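Local coordinates for triphenylmethane reductase (Citrobacter sp., PDB 2JL1), which probably reduces triphenylmethane dyes with hydride from its bound NADP(H) cofactor, and is an NmrA-like member of the NADP-binding Rossmann clan, at residues 83-86 against 87-91; 206-209 against 210-214; 226-229 against 230-234; 252-256 against 257-261; 238-242 against 243-247. All coordinates share one frame; numbering follows the deposited sequence.

In the fold
Interaction 1 lies in the Rossmann part of the chain, on a beta-alpha-beta helix, and the Gln86 side chain comes to about 4 Å from the bound NADP (nearest atoms). The other four lie later, at residues 206-261, on helices 206-217, 228-237 and 242-256 and adjoining loops. Interactions 3 and 5, centres about 11 Å apart, join helix 228-237 to helix 242-256: Lys232 NZ meets Glu246 OE1 as a salt bridge (3.1 Å). Interaction 4 ends helix 242-256, which interaction 5 begins. Tyr252 CE1 of interaction 4 touches Phe206 CZ of interaction 2 at 3.5 Å. Interactions 1 and 2 lie farthest apart, about 39 Å between centres; Phe244 of interaction 5 is about 8 Å from the cofactor (nearest atoms).

Interaction 1 of 5, residues 83-86 against 87-91; sequences LIVQ and HANVV
His87 N donates to Leu83 O at 2.8 Å with an N-H...O angle of 167°, and Ala88 N to Ile84 O at 2.7 Å. Asn89 N to Val85 O and Val90 N to Gln86 O, both 3.0 Å, continue the i to i+4 pattern of a regular alpha helix. The same Leu83-His87 pair meets again through its side chains. Leu83 carries CG opposite its own backbone N (chi1 -161°), which lays the branch over one face of the imidazole: CG stands 4.0 Å from the centroid of the His87 ring, 27° off the normal, a CH-pi contact displaced toward the rim. The methyl CD1 of Leu83 reaches His87 NE2 at 3.5 Å. Both ring nitrogens are engaged, ND1 with Thr124 OG1 and NE2 with Gly75 N, a cofactor-binding residue, so the rotation of the buried ring is fixed while Leu83 packs on it. On another side of the helix, the Asn89 amide passes Val85 O, with CG 3.4 Å from that oxygen, and ND2 bonds to Tyr54 O. Helix 80-96 is the crossover helix of the beta-alpha-beta unit made with strands 69-72 and 101-107; Leu83 and Ile84 pack on helix 117-130, Val90 meets Phe72 of strand 69-72, and Val85 touches Asn89 of the second subunit.

Interaction 2 of 5, residues 206-209 against 210-214; sequences FDEL and AQILS
Leu213 N reaches back to Leu209 O at 2.8 Å with an N-H...O angle of 166°. Ala210 N to Phe206 O, 2.9 Å, belongs to the same buried, regular side of helix 206-217. The tight packing is made here: into the protein, Leu209, Ala210 and Leu213 all bear on Ile161 of strand 160-163, and the Phe206 ring meets Trp204 and Tyr252 edge-to-face. Ile212 is buried as well, against Leu277 and Lys278 of helix 277-285.

The solvent side is less regular. Gln211 N to Asp207 O is longer and more bent, 3.1 Å and 144°, and both residues are exposed; Asp207 OD1 turns to His223 ND1, whereas Gln211 NE2 bonds to Glu215 OE2. Between the two sides lies the pair Glu208 and Ile212, linked by the bond from Ile212 N to Glu208 O (2.9 Å), with side chains that run alongside each other in the same direction. Glu208 sends CG away from its backbone N (chi1 -172°) and continues extended, so that both its CG (3.9 Å) and its OE2 (4.0 Å) lie beside Ile212 CD1.

The chemistry is therefore divided: the Glu208 chain, one carboxylate oxygen included, flanks the methyl of a buried isoleucine, the apolar residues face strand 160-163 and helix 277-285, and the Asp207 and Gln211 tips pair with His223 and Glu215.

Interaction 3 of 5, residues 226-229 against 230-234; sequences VSFE and EEKNF
Ser227 and Glu230 form a capping box at the start of helix 228-237, each side chain bonding to the other residue's backbone N-H. Ser227 OG accepts from Glu230 N at 3.0 Å, and Glu230 OE1 accepts from Ser227 N at 2.9 Å with a nearly linear N-H...O angle of 177°, through the lone pair facing away from OE2. Ser227 OG can do this because chi1 of 75° sets it between the backbone N and the carbonyl carbon, within reach of the Glu230 N-H. Val226 packs beside the box, its CB lying 3.5 Å from Glu230 OE1, while its CG2 meets Glu231 OE1.

The side chain of Lys232 can be followed from root to end. CB sits near the carbonyl oxygens of Phe228 and Glu229, the former being the acceptor of Lys232 N. CG carries the chain outward, and CD comes 4.1 Å from Phe228 CE2, at an oblique angle to the ring. The chain then bends at chi3 (90°), which takes CE to 3.1 Å from Glu229 OE1; the glutamate lies alongside the lysine and points the same way. At the tip, the ammonium has a partner on another helix, Glu246 of helix 242-256, as well as one on its own, so it probably balances two carboxylates and ties the two helices. Phe228 packs against helix 242-256 too, on Ala249 and Asp253. In the salt bridge within helix 228-237, Lys232 NZ stands 3.2 Å from Glu229 OE1, hardly farther from that oxygen than CE.

Interaction 4 of 5, residues 252-256 against 257-261; sequences YDAIS and KGEAS
Asp253 and Lys257 make the charged contact: Lys257 NZ donates to Asp253 OD1 at 2.8 Å, using the lone pair on the side of OD2. The lysine chain is extended beyond CG and follows the helix surface back, while Asp253 holds its carboxylate opposite its own backbone N (chi1 -178°), where the ammonium can meet it.

Among the backbone bonds, Glu259 N to Ala254 O (3.0 Å) and Gly258 N to Ile255 O (2.9 Å) define a Schellman motif that ends helix 242-256, with Gly258 at the C-prime position. Its positive phi of 90° would press a CB against the preceding carbonyl oxygen. Ala254 O also takes Lys257 N, and the two donors approach from opposite faces of the carbonyl plane.

Water and hydroxyl bonds form a further group. One water accepts from Ala260 N and donates to Ile255 O at 2.7 Å, joining the reversed chain to the helix end. Ser256 OG donates to Asp253 O at 2.6 Å.

Apolar packing is made by the CB atoms of Ala254 and Glu259, 3.6 Å apart, and more loosely by Ile255 CG1 and Ala260 CB. The Glu259 carboxylate leads away from the helix end to Tyr107, Ser113 and the backbone N of Ile114.

Interaction 5 of 5, residues 238-242 against 243-247; sequences AGVPE and PFTEI. Unlike the reference sequence in segment 243-247: Thr245 (reference Ala).
Val240 and Phe244 meet because both place a gamma carbon opposite the backbone N: Val240 CG1 at chi1 -173° and Phe244 CG at -168°. The valine methyl CG1 then comes to the ring from its edge, in the plane of the phenyl group, 3.6 Å from Phe244 CD2. The same methyl lies over the first turn, 3.7 Å from Thr245 N. Thr245, which differs from the reference sequence, turns its CG2 toward Glu242 O, while OG1 bonds to Lys232 O of the preceding helix. Pro241 CB and Pro243 CD make a looser apolar contact of 4.1 Å on the exposed side.

The backbone starts its helical pattern at Pro241. Its carbonyl oxygen accepts from Thr245 N at 3.1 Å with an N-H...O angle of 161°, and weakly from Phe244 N. Glu246 N bonds to Glu242 O, again at 3.1 Å, and the Glu246 carboxylate reaches across to Lys232.

Such an arrangement is that of a tight helix-to-helix connection: Gly239, at positive phi, is the C-prime residue of the Schellman motif ending helix 228-237, and two residues later Pro241 is the N-cap of helix 242-256.

Interaction 1 of 5, residues 83-86 against 87-91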
loop_
_atom_site.group_PDB
_atom_site.type_symbol
_atom_site.label_atom_id
_atom_site.label_comp_id
_atom_site.label_asym_id
_atom_site.label_seq_id
_atom_site.Cartn_x
_atom_site.Cartn_y
_atom_site.Cartn_z
ATOM N N LEU A 83 -6.779 0.013 10.104
ATOM C CA LEU A 83 -5.693 0.987 10.055
ATOM C C LEU A 83 -5.353 1.478 8.623
ATOM O O LEU A 83 -5.042 2.641 8.426
ATOM C CB LEU A 83 -4.455 0.403 10.738
ATOM C CG LEU A 83 -3.390 1.385 11.173
ATOM C CD1 LEU A 83 -4.018 2.469 12.078
ATOM C CD2 LEU A 83 -2.302 0.628 11.888
ATOM N N ILE A 84 -5.416 0.584 7.646
ATOM C CA ILE A 84 -5.214 0.951 6.229
ATOM C C ILE A 84 -6.230 1.997 5.762
ATOM O O ILE A 84 -5.847 3.020 5.151
ATOM C CB ILE A 84 -5.205 -0.312 5.349
ATOM C CG1 ILE A 84 -3.903 -1.087 5.667
ATOM C CG2 ILE A 84 -5.441 0.015 3.842
ATOM C CD1 ILE A 84 -3.310 -1.821 4.553
ATOM N N VAL A 85 -7.513 1.745 6.053
ATOM C CA VAL A 85 -8.596 2.714 5.779
ATOM C C VAL A 85 -8.319 4.047 6.460
ATOM O O VAL A 85 -8.439 5.091 5.836
ATOM C CB VAL A 85 -10.023 2.201 6.206
ATOM C CG1 VAL A 85 -11.102 3.218 5.826
ATOM C CG2 VAL A 85 -10.342 0.883 5.533
ATOM N N GLN A 86 -7.957 4.015 7.744
ATOM C CA GLN A 86 -7.697 5.261 8.485
ATOM C C GLN A 86 -6.545 6.026 7.855
ATOM O O GLN A 86 -6.640 7.236 7.594
ATOM C CB GLN A 86 -7.389 4.964 9.952
ATOM C CG GLN A 86 -8.614 4.493 10.748
ATOM C CD GLN A 86 -8.265 4.133 12.172
ATOM O OE1 GLN A 86 -7.096 3.927 12.505
ATOM N NE2 GLN A 86 -9.276 4.057 13.030
ATOM N N HIS A 87 -5.458 5.305 7.591
ATOM C CA HIS A 87 -4.287 5.895 6.955
ATOM C C HIS A 87 -4.624 6.422 5.568
ATOM O O HIS A 87 -4.156 7.475 5.190
ATOM C CB HIS A 87 -3.139 4.878 6.890
ATOM C CG HIS A 87 -2.448 4.646 8.207
ATOM N ND1 HIS A 87 -1.191 4.096 8.295
ATOM C CD2 HIS A 87 -2.835 4.901 9.484
ATOM C CE1 HIS A 87 -0.828 4.024 9.566
ATOM N NE2 HIS A 87 -1.804 4.516 10.306
ATOM N N ALA A 88 -5.435 5.699 4.801
ATOM C CA ALA A 88 -5.817 6.185 3.472
ATOM C C ALA A 88 -6.604 7.500 3.555
ATOM O O ALA A 88 -6.393 8.389 2.735
ATOM C CB ALA A 88 -6.596 5.142 2.685
ATOM N N ASN A 89 -7.498 7.609 4.544
ATOM C CA ASN A 89 -8.222 8.859 4.816
ATOM C C ASN A 89 -7.272 10.002 5.146
ATOM O O ASN A 89 -7.483 11.130 4.689
ATOM C CB ASN A 89 -9.191 8.720 5.998
ATOM C CG ASN A 89 -10.378 7.831 5.712
ATOM O OD1 ASN A 89 -10.781 7.613 4.561
ATOM N ND2 ASN A 89 -10.980 7.319 6.801
ATOM N N VAL A 90 -6.243 9.724 5.958
ATOM C CA VAL A 90 -5.260 10.758 6.321
ATOM C C VAL A 90 -4.548 11.308 5.082
ATOM O O VAL A 90 -4.480 12.527 4.873
ATOM C CB VAL A 90 -4.222 10.238 7.353
ATOM C CG1 VAL A 90 -3.100 11.243 7.546
ATOM C CG2 VAL A 90 -4.912 9.971 8.694
ATOM N N VAL A 91 -4.023 10.406 4.266
ATOM C CA VAL A 91 -3.272 10.758 3.058
ATOM C C VAL A 91 -4.156 11.562 2.104
ATOM O O VAL A 91 -3.700 12.573 1.549
ATOM C CB VAL A 91 -2.714 9.486 2.369
ATOM C CG1 VAL A 91 -2.008 9.821 1.065
ATOM C CG2 VAL A 91 -1.766 8.762 3.304
#

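Interaction 2 of 5, residues 206-209 against 210-214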
loop_
_atom_site.group_PDB
_atom_site.type_symbol
_atom_site.label_atom_id
_atom_site.label_comp_id
_atom_site.label_asym_id
_atom_site.label_seq_id
_atom_site.Cartn_x
_atom_site.Cartn_y
_atom_site.Cartn_z
ATOM N N PHE A 206 18.607 -10.272 24.755
ATOM C CA PHE A 206 18.017 -10.314 26.097
ATOM C C PHE A 206 18.972 -10.828 27.179
ATOM O O PHE A 206 18.898 -10.386 28.324
ATOM C CB PHE A 206 16.677 -11.040 26.083
ATOM C CG PHE A 206 15.578 -10.204 25.518
ATOM C CD1 PHE A 206 15.280 -10.248 24.159
ATOM C CD2 PHE A 206 14.876 -9.309 26.335
ATOM C CE1 PHE A 206 14.272 -9.452 23.622
ATOM C CE2 PHE A 206 13.857 -8.474 25.787
ATOM C CZ PHE A 206 13.571 -8.550 24.429
ATOM N N ASP A 207 19.884 -11.729 26.813
ATOM C CA ASP A 207 21.018 -12.061 27.683
ATOM C C ASP A 207 21.753 -10.814 28.165
ATOM O O ASP A 207 22.018 -10.684 29.360
ATOM C CB ASP A 207 22.002 -13.007 26.988
ATOM C CG ASP A 207 21.585 -14.452 27.086
ATOM O OD1 ASP A 207 20.501 -14.750 27.636
ATOM O OD2 ASP A 207 22.366 -15.312 26.648
ATOM N N GLU A 208 22.077 -9.918 27.235
ATOM C CA GLU A 208 22.741 -8.646 27.512
ATOM C C GLU A 208 21.892 -7.731 28.398
ATOM O O GLU A 208 22.407 -7.097 29.311
ATOM C CB GLU A 208 23.053 -7.882 26.219
ATOM C CG GLU A 208 23.912 -6.653 26.489
ATOM C CD GLU A 208 24.355 -5.906 25.249
ATOM O OE1 GLU A 208 24.081 -6.360 24.112
ATOM O OE2 GLU A 208 25.018 -4.861 25.438
ATOM N N LEU A 209 20.589 -7.654 28.107
ATOM C CA LEU A 209 19.688 -6.891 28.951
ATOM C C LEU A 209 19.681 -7.399 30.393
ATOM O O LEU A 209 19.626 -6.595 31.330
ATOM C CB LEU A 209 18.247 -6.913 28.390
ATOM C CG LEU A 209 17.208 -6.077 29.165
ATOM C CD1 LEU A 209 17.674 -4.619 29.318
ATOM C CD2 LEU A 209 15.853 -6.133 28.458
ATOM N N ALA A 210 19.665 -8.717 30.574
ATOM C CA ALA A 210 19.664 -9.285 31.939
ATOM C C ALA A 210 20.969 -8.949 32.672
ATOM O O ALA A 210 20.972 -8.696 33.902
ATOM C CB ALA A 210 19.425 -10.796 31.903
ATOM N N GLN A 211 22.068 -8.919 31.924
ATOM C CA GLN A 211 23.397 -8.639 32.499
ATOM C C GLN A 211 23.465 -7.183 32.879
ATOM O O GLN A 211 23.927 -6.862 33.961
ATOM C CB GLN A 211 24.554 -9.024 31.534
ATOM C CG GLN A 211 25.962 -8.510 31.960
ATOM C CD GLN A 211 26.546 -9.207 33.191
ATOM O OE1 GLN A 211 26.242 -10.373 33.472
ATOM N NE2 GLN A 211 27.394 -8.485 33.939
ATOM N N ILE A 212 22.968 -6.307 32.013
ATOM C CA ILE A 212 22.870 -4.887 32.330
ATOM C C ILE A 212 21.947 -4.620 33.523
ATOM O O ILE A 212 22.305 -3.841 34.406
ATOM C CB ILE A 212 22.426 -4.048 31.091
ATOM C CG1 ILE A 212 23.554 -3.984 30.046
ATOM C CG2 ILE A 212 22.029 -2.656 31.492
ATOM C CD1 ILE A 212 23.058 -3.566 28.656
ATOM N N LEU A 213 20.765 -5.245 33.557
ATOM C CA LEU A 213 19.858 -5.114 34.718
ATOM C C LEU A 213 20.517 -5.598 36.023
ATOM O O LEU A 213 20.339 -4.983 37.097
ATOM C CB LEU A 213 18.571 -5.895 34.468
ATOM C CG LEU A 213 17.274 -5.694 35.264
ATOM C CD1 LEU A 213 16.957 -4.224 35.523
ATOM C CD2 LEU A 213 16.131 -6.393 34.507
ATOM N N SER A 214 21.231 -6.720 35.944
ATOM C CA SER A 214 22.053 -7.217 37.051
ATOM C C SER A 214 23.083 -6.187 37.542
ATOM O O SER A 214 23.189 -5.932 38.747
ATOM C CB SER A 214 22.778 -8.495 36.616
ATOM O OG SER A 214 21.845 -9.525 36.342
#

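Interaction 3 of 5, residues 226-229 against 230-234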
loop_
_atom_site.group_PDB
_atom_site.type_symbol
_atom_site.label_atom_id
_atom_site.label_comp_id
_atom_site.label_asym_id
_atom_site.label_seq_id
_atom_site.Cartn_x
_atom_site.Cartn_y
_atom_site.Cartn_z
ATOM N N VAL A 226 11.973 -19.324 26.970
ATOM C CA VAL A 226 10.852 -20.285 26.984
ATOM C C VAL A 226 10.248 -20.362 25.597
ATOM O O VAL A 226 10.637 -19.603 24.726
ATOM C CB VAL A 226 9.744 -19.921 28.028
ATOM C CG1 VAL A 226 10.284 -20.006 29.463
ATOM C CG2 VAL A 226 9.156 -18.548 27.754
ATOM N N SER A 227 9.295 -21.278 25.399
ATOM C CA SER A 227 8.550 -21.351 24.152
ATOM C C SER A 227 7.523 -20.215 24.013
ATOM O O SER A 227 7.155 -19.571 24.995
ATOM C CB SER A 227 7.859 -22.716 24.032
ATOM O OG SER A 227 6.719 -22.825 24.879
ATOM N N PHE A 228 7.075 -19.978 22.784
ATOM C CA PHE A 228 5.926 -19.136 22.508
ATOM C C PHE A 228 4.746 -19.396 23.463
ATOM O O PHE A 228 4.207 -18.462 24.074
ATOM C CB PHE A 228 5.477 -19.345 21.067
ATOM C CG PHE A 228 4.363 -18.425 20.629
ATOM C CD1 PHE A 228 4.651 -17.190 20.055
ATOM C CD2 PHE A 228 3.029 -18.809 20.754
ATOM C CE1 PHE A 228 3.626 -16.338 19.629
ATOM C CE2 PHE A 228 2.000 -17.953 20.337
ATOM C CZ PHE A 228 2.306 -16.718 19.776
ATOM N N GLU A 229 4.346 -20.653 23.585
ATOM C CA GLU A 229 3.168 -20.995 24.391
ATOM C C GLU A 229 3.481 -20.860 25.890
ATOM O O GLU A 229 2.640 -20.407 26.666
ATOM C CB GLU A 229 2.635 -22.397 24.030
ATOM C CG GLU A 229 1.089 -22.520 23.893
ATOM C CD GLU A 229 0.455 -21.602 22.816
ATOM O OE1 GLU A 229 -0.325 -20.708 23.208
ATOM O OE2 GLU A 229 0.716 -21.764 21.588
ATOM N N GLU A 230 4.699 -21.200 26.293
ATOM C CA GLU A 230 5.115 -20.943 27.667
ATOM C C GLU A 230 5.124 -19.436 27.985
ATOM O O GLU A 230 4.706 -19.033 29.065
ATOM C CB GLU A 230 6.467 -21.567 27.948
ATOM C CG GLU A 230 6.431 -23.094 28.050
ATOM C CD GLU A 230 7.815 -23.703 28.113
ATOM O OE1 GLU A 230 8.742 -23.209 27.430
ATOM O OE2 GLU A 230 7.978 -24.688 28.858
ATOM N N GLU A 231 5.578 -18.614 27.043
ATOM C CA GLU A 231 5.550 -17.155 27.223
ATOM C C GLU A 231 4.131 -16.613 27.429
ATOM O O GLU A 231 3.873 -15.926 28.421
ATOM C CB GLU A 231 6.227 -16.426 26.057
ATOM C CG GLU A 231 6.342 -14.894 26.260
ATOM C CD GLU A 231 7.302 -14.495 27.389
ATOM O OE1 GLU A 231 8.175 -15.306 27.779
ATOM O OE2 GLU A 231 7.179 -13.363 27.882
ATOM N N LYS A 232 3.237 -16.919 26.486
ATOM C CA LYS A 232 1.831 -16.493 26.527
ATOM C C LYS A 232 1.214 -16.783 27.890
ATOM O O LYS A 232 0.579 -15.897 28.485
ATOM C CB LYS A 232 1.036 -17.162 25.404
ATOM C CG LYS A 232 -0.106 -16.330 24.823
ATOM C CD LYS A 232 -0.392 -16.694 23.356
ATOM C CE LYS A 232 -1.434 -17.815 23.230
ATOM N NZ LYS A 232 -1.772 -18.200 21.806
ATOM N N ASN A 233 1.426 -18.003 28.393
ATOM C CA ASN A 233 0.939 -18.434 29.705
ATOM C C ASN A 233 1.610 -17.762 30.907
ATOM O O ASN A 233 0.954 -17.492 31.928
ATOM C CB ASN A 233 1.093 -19.951 29.859
ATOM C CG ASN A 233 0.313 -20.739 28.817
ATOM O OD1 ASN A 233 -0.462 -20.181 28.029
ATOM N ND2 ASN A 233 0.508 -22.050 28.818
ATOM N N PHE A 234 2.911 -17.519 30.801
ATOM C CA PHE A 234 3.656 -16.831 31.852
ATOM C C PHE A 234 3.093 -15.417 32.050
ATOM O O PHE A 234 2.897 -14.967 33.180
ATOM C CB PHE A 234 5.166 -16.787 31.523
ATOM C CG PHE A 234 5.939 -15.788 32.350
ATOM C CD1 PHE A 234 6.332 -16.101 33.652
ATOM C CD2 PHE A 234 6.244 -14.529 31.835
ATOM C CE1 PHE A 234 7.030 -15.177 34.423
ATOM C CE2 PHE A 234 6.948 -13.596 32.598
ATOM C CZ PHE A 234 7.341 -13.919 33.897
#

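Interaction 4 of 5, residues 252-256 against 257-261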
loop_
_atom_site.group_PDB
_atom_site.type_symbol
_atom_site.label_atom_id
_atom_site.label_comp_id
_atom_site.label_asym_id
_atom_site.label_seq_id
_atom_site.Cartn_x
_atom_site.Cartn_y
_atom_site.Cartn_z
ATOM N N TYR A 252 8.343 -11.262 20.450
ATOM C CA TYR A 252 9.536 -12.014 20.846
ATOM C C TYR A 252 9.844 -13.099 19.811
ATOM O O TYR A 252 10.985 -13.335 19.479
ATOM C CB TYR A 252 9.328 -12.677 22.202
ATOM C CG TYR A 252 9.382 -11.761 23.410
ATOM C CD1 TYR A 252 10.226 -10.648 23.453
ATOM C CD2 TYR A 252 8.643 -12.069 24.547
ATOM C CE1 TYR A 252 10.292 -9.835 24.589
ATOM C CE2 TYR A 252 8.697 -11.270 25.695
ATOM C CZ TYR A 252 9.522 -10.157 25.702
ATOM O OH TYR A 252 9.586 -9.401 26.837
ATOM N N ASP A 253 8.811 -13.736 19.284
ATOM C CA ASP A 253 9.013 -14.812 18.302
ATOM C C ASP A 253 9.619 -14.240 17.009
ATOM O O ASP A 253 10.518 -14.838 16.426
ATOM C CB ASP A 253 7.681 -15.555 18.034
ATOM C CG ASP A 253 7.845 -16.716 17.068
ATOM O OD1 ASP A 253 7.405 -16.593 15.915
ATOM O OD2 ASP A 253 8.435 -17.738 17.448
ATOM N N ALA A 254 9.150 -13.074 16.582
ATOM C CA ALA A 254 9.680 -12.440 15.376
ATOM C C ALA A 254 11.154 -12.107 15.629
ATOM O O ALA A 254 12.006 -12.350 14.787
ATOM C CB ALA A 254 8.861 -11.154 15.027
ATOM N N ILE A 255 11.435 -11.576 16.817
ATOM C CA ILE A 255 12.808 -11.277 17.221
ATOM C C ILE A 255 13.680 -12.543 17.171
ATOM O O ILE A 255 14.779 -12.496 16.592
ATOM C CB ILE A 255 12.873 -10.543 18.600
ATOM C CG1 ILE A 255 12.343 -9.106 18.474
ATOM C CG2 ILE A 255 14.335 -10.517 19.162
ATOM C CD1 ILE A 255 12.076 -8.463 19.856
ATOM N N SER A 256 13.181 -13.680 17.707
ATOM C CA SER A 256 13.942 -14.933 17.643
ATOM C C SER A 256 14.245 -15.354 16.203
ATOM O O SER A 256 15.123 -16.176 15.996
ATOM C CB SER A 256 13.216 -16.085 18.322
ATOM O OG SER A 256 12.159 -16.558 17.512
ATOM N N LYS A 257 13.504 -14.801 15.234
ATOM C CA LYS A 257 13.672 -15.135 13.804
ATOM C C LYS A 257 14.375 -14.025 13.005
ATOM O O LYS A 257 14.361 -14.041 11.755
ATOM C CB LYS A 257 12.296 -15.449 13.176
ATOM C CG LYS A 257 11.729 -16.793 13.663
ATOM C CD LYS A 257 10.232 -16.942 13.408
ATOM C CE LYS A 257 9.721 -18.292 13.906
ATOM N NZ LYS A 257 8.217 -18.283 13.831
ATOM N N GLY A 258 14.989 -13.070 13.709
ATOM C CA GLY A 258 15.800 -12.051 13.063
ATOM C C GLY A 258 15.080 -10.774 12.634
ATOM O O GLY A 258 15.658 -9.956 11.922
ATOM N N GLU A 259 13.836 -10.606 13.085
ATOM C CA GLU A 259 13.004 -9.452 12.718
ATOM C C GLU A 259 13.674 -8.105 13.004
ATOM O O GLU A 259 13.500 -7.157 12.246
ATOM C CB GLU A 259 11.646 -9.538 13.454
ATOM C CG GLU A 259 10.743 -8.284 13.374
ATOM C CD GLU A 259 10.078 -8.129 12.025
ATOM O OE1 GLU A 259 10.093 -9.083 11.203
ATOM O OE2 GLU A 259 9.567 -7.027 11.780
ATOM N N ALA A 260 14.410 -8.006 14.106
ATOM C CA ALA A 260 14.972 -6.715 14.497
ATOM C C ALA A 260 16.508 -6.717 14.436
ATOM O O ALA A 260 17.176 -5.939 15.098
ATOM C CB ALA A 260 14.437 -6.317 15.886
ATOM N N SER A 261 17.051 -7.549 13.562
ATOM C CA SER A 261 18.476 -7.863 13.568
ATOM C C SER A 261 19.276 -7.052 12.545
ATOM O O SER A 261 20.498 -7.139 12.518
ATOM C CB SER A 261 18.667 -9.345 13.261
ATOM O OG SER A 261 18.251 -9.653 11.939
HETATM O O HOH W 1 15.682 -10.119 15.654
#

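Interaction 5 of 5, residues 238-242 against 243-247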
loop_
_atom_site.group_PDB
_atom_site.type_symbol
_atom_site.label_atom_id
_atom_site.label_comp_id
_atom_site.label_asym_id
_atom_site.label_seq_id
_atom_site.Cartn_x
_atom_site.Cartn_y
_atom_site.Cartn_z
ATOM N N ALA A 238 0.767 -13.473 35.001
ATOM C CA ALA A 238 1.335 -12.302 35.657
ATOM C C ALA A 238 0.424 -11.086 35.447
ATOM O O ALA A 238 0.799 -9.952 35.743
ATOM C CB ALA A 238 2.768 -12.042 35.171
ATOM N N GLY A 239 -0.786 -11.339 34.953
ATOM C CA GLY A 239 -1.817 -10.315 34.878
ATOM C C GLY A 239 -1.777 -9.508 33.605
ATOM O O GLY A 239 -2.276 -8.383 33.565
ATOM N N VAL A 240 -1.166 -10.070 32.564
ATOM C CA VAL A 240 -1.259 -9.479 31.229
ATOM C C VAL A 240 -2.450 -10.103 30.501
ATOM O O VAL A 240 -2.495 -11.327 30.328
ATOM C CB VAL A 240 0.045 -9.650 30.397
ATOM C CG1 VAL A 240 -0.048 -8.859 29.093
ATOM C CG2 VAL A 240 1.269 -9.209 31.210
ATOM N N PRO A 241 -3.438 -9.273 30.110
ATOM C CA PRO A 241 -4.615 -9.760 29.384
ATOM C C PRO A 241 -4.265 -10.462 28.066
ATOM O O PRO A 241 -3.425 -9.965 27.293
ATOM C CB PRO A 241 -5.434 -8.483 29.121
ATOM C CG PRO A 241 -4.499 -7.357 29.320
ATOM C CD PRO A 241 -3.528 -7.826 30.370
ATOM N N GLU A 242 -4.955 -11.582 27.818
ATOM C CA GLU A 242 -4.658 -12.536 26.737
ATOM C C GLU A 242 -4.327 -11.976 25.346
ATOM O O GLU A 242 -3.454 -12.537 24.672
ATOM C CB GLU A 242 -5.724 -13.639 26.645
ATOM C CG GLU A 242 -5.459 -14.820 27.599
ATOM C CD GLU A 242 -6.726 -15.511 28.128
ATOM O OE1 GLU A 242 -7.840 -14.937 28.007
ATOM O OE2 GLU A 242 -6.597 -16.631 28.684
ATOM N N PRO A 243 -5.026 -10.908 24.902
ATOM C CA PRO A 243 -4.635 -10.249 23.652
ATOM C C PRO A 243 -3.233 -9.631 23.677
ATOM O O PRO A 243 -2.473 -9.840 22.737
ATOM C CB PRO A 243 -5.690 -9.145 23.486
ATOM C CG PRO A 243 -6.835 -9.592 24.309
ATOM C CD PRO A 243 -6.235 -10.291 25.478
ATOM N N PHE A 244 -2.896 -8.870 24.717
ATOM C CA PHE A 244 -1.574 -8.229 24.783
ATOM C C PHE A 244 -0.461 -9.261 25.025
ATOM O O PHE A 244 0.647 -9.120 24.526
ATOM C CB PHE A 244 -1.531 -7.109 25.835
ATOM C CG PHE A 244 -0.300 -6.231 25.744
ATOM C CD1 PHE A 244 -0.143 -5.321 24.689
ATOM C CD2 PHE A 244 0.707 -6.314 26.710
ATOM C CE1 PHE A 244 0.998 -4.514 24.596
ATOM C CE2 PHE A 244 1.846 -5.509 26.628
ATOM C CZ PHE A 244 1.990 -4.604 25.561
ATOM N N THR A 245 -0.778 -10.311 25.769
ATOM C CA THR A 245 0.190 -11.364 26.040
ATOM C C THR A 245 0.572 -12.120 24.755
ATOM O O THR A 245 1.727 -12.521 24.558
ATOM C CB THR A 245 -0.325 -12.306 27.131
ATOM O OG1 THR A 245 0.779 -12.988 27.718
ATOM C CG2 THR A 245 -1.283 -13.322 26.575
ATOM N N GLU A 246 -0.425 -12.279 23.887
ATOM C CA GLU A 246 -0.268 -12.860 22.568
ATOM C C GLU A 246 0.580 -11.963 21.678
ATOM O O GLU A 246 1.445 -12.466 20.966
ATOM C CB GLU A 246 -1.648 -13.100 21.938
ATOM C CG GLU A 246 -1.674 -13.161 20.425
ATOM C CD GLU A 246 -0.985 -14.380 19.863
ATOM O OE1 GLU A 246 -1.146 -15.476 20.456
ATOM O OE2 GLU A 246 -0.298 -14.241 18.814
ATOM N N ILE A 247 0.331 -10.650 21.717
ATOM C CA ILE A 247 1.096 -9.684 20.921
ATOM C C ILE A 247 2.578 -9.679 21.341
ATOM O O ILE A 247 3.485 -9.668 20.508
ATOM C CB ILE A 247 0.549 -8.228 21.079
ATOM C CG1 ILE A 247 -0.961 -8.140 20.800
ATOM C CG2 ILE A 247 1.359 -7.243 20.201
ATOM C CD1 ILE A 247 -1.389 -8.345 19.345
#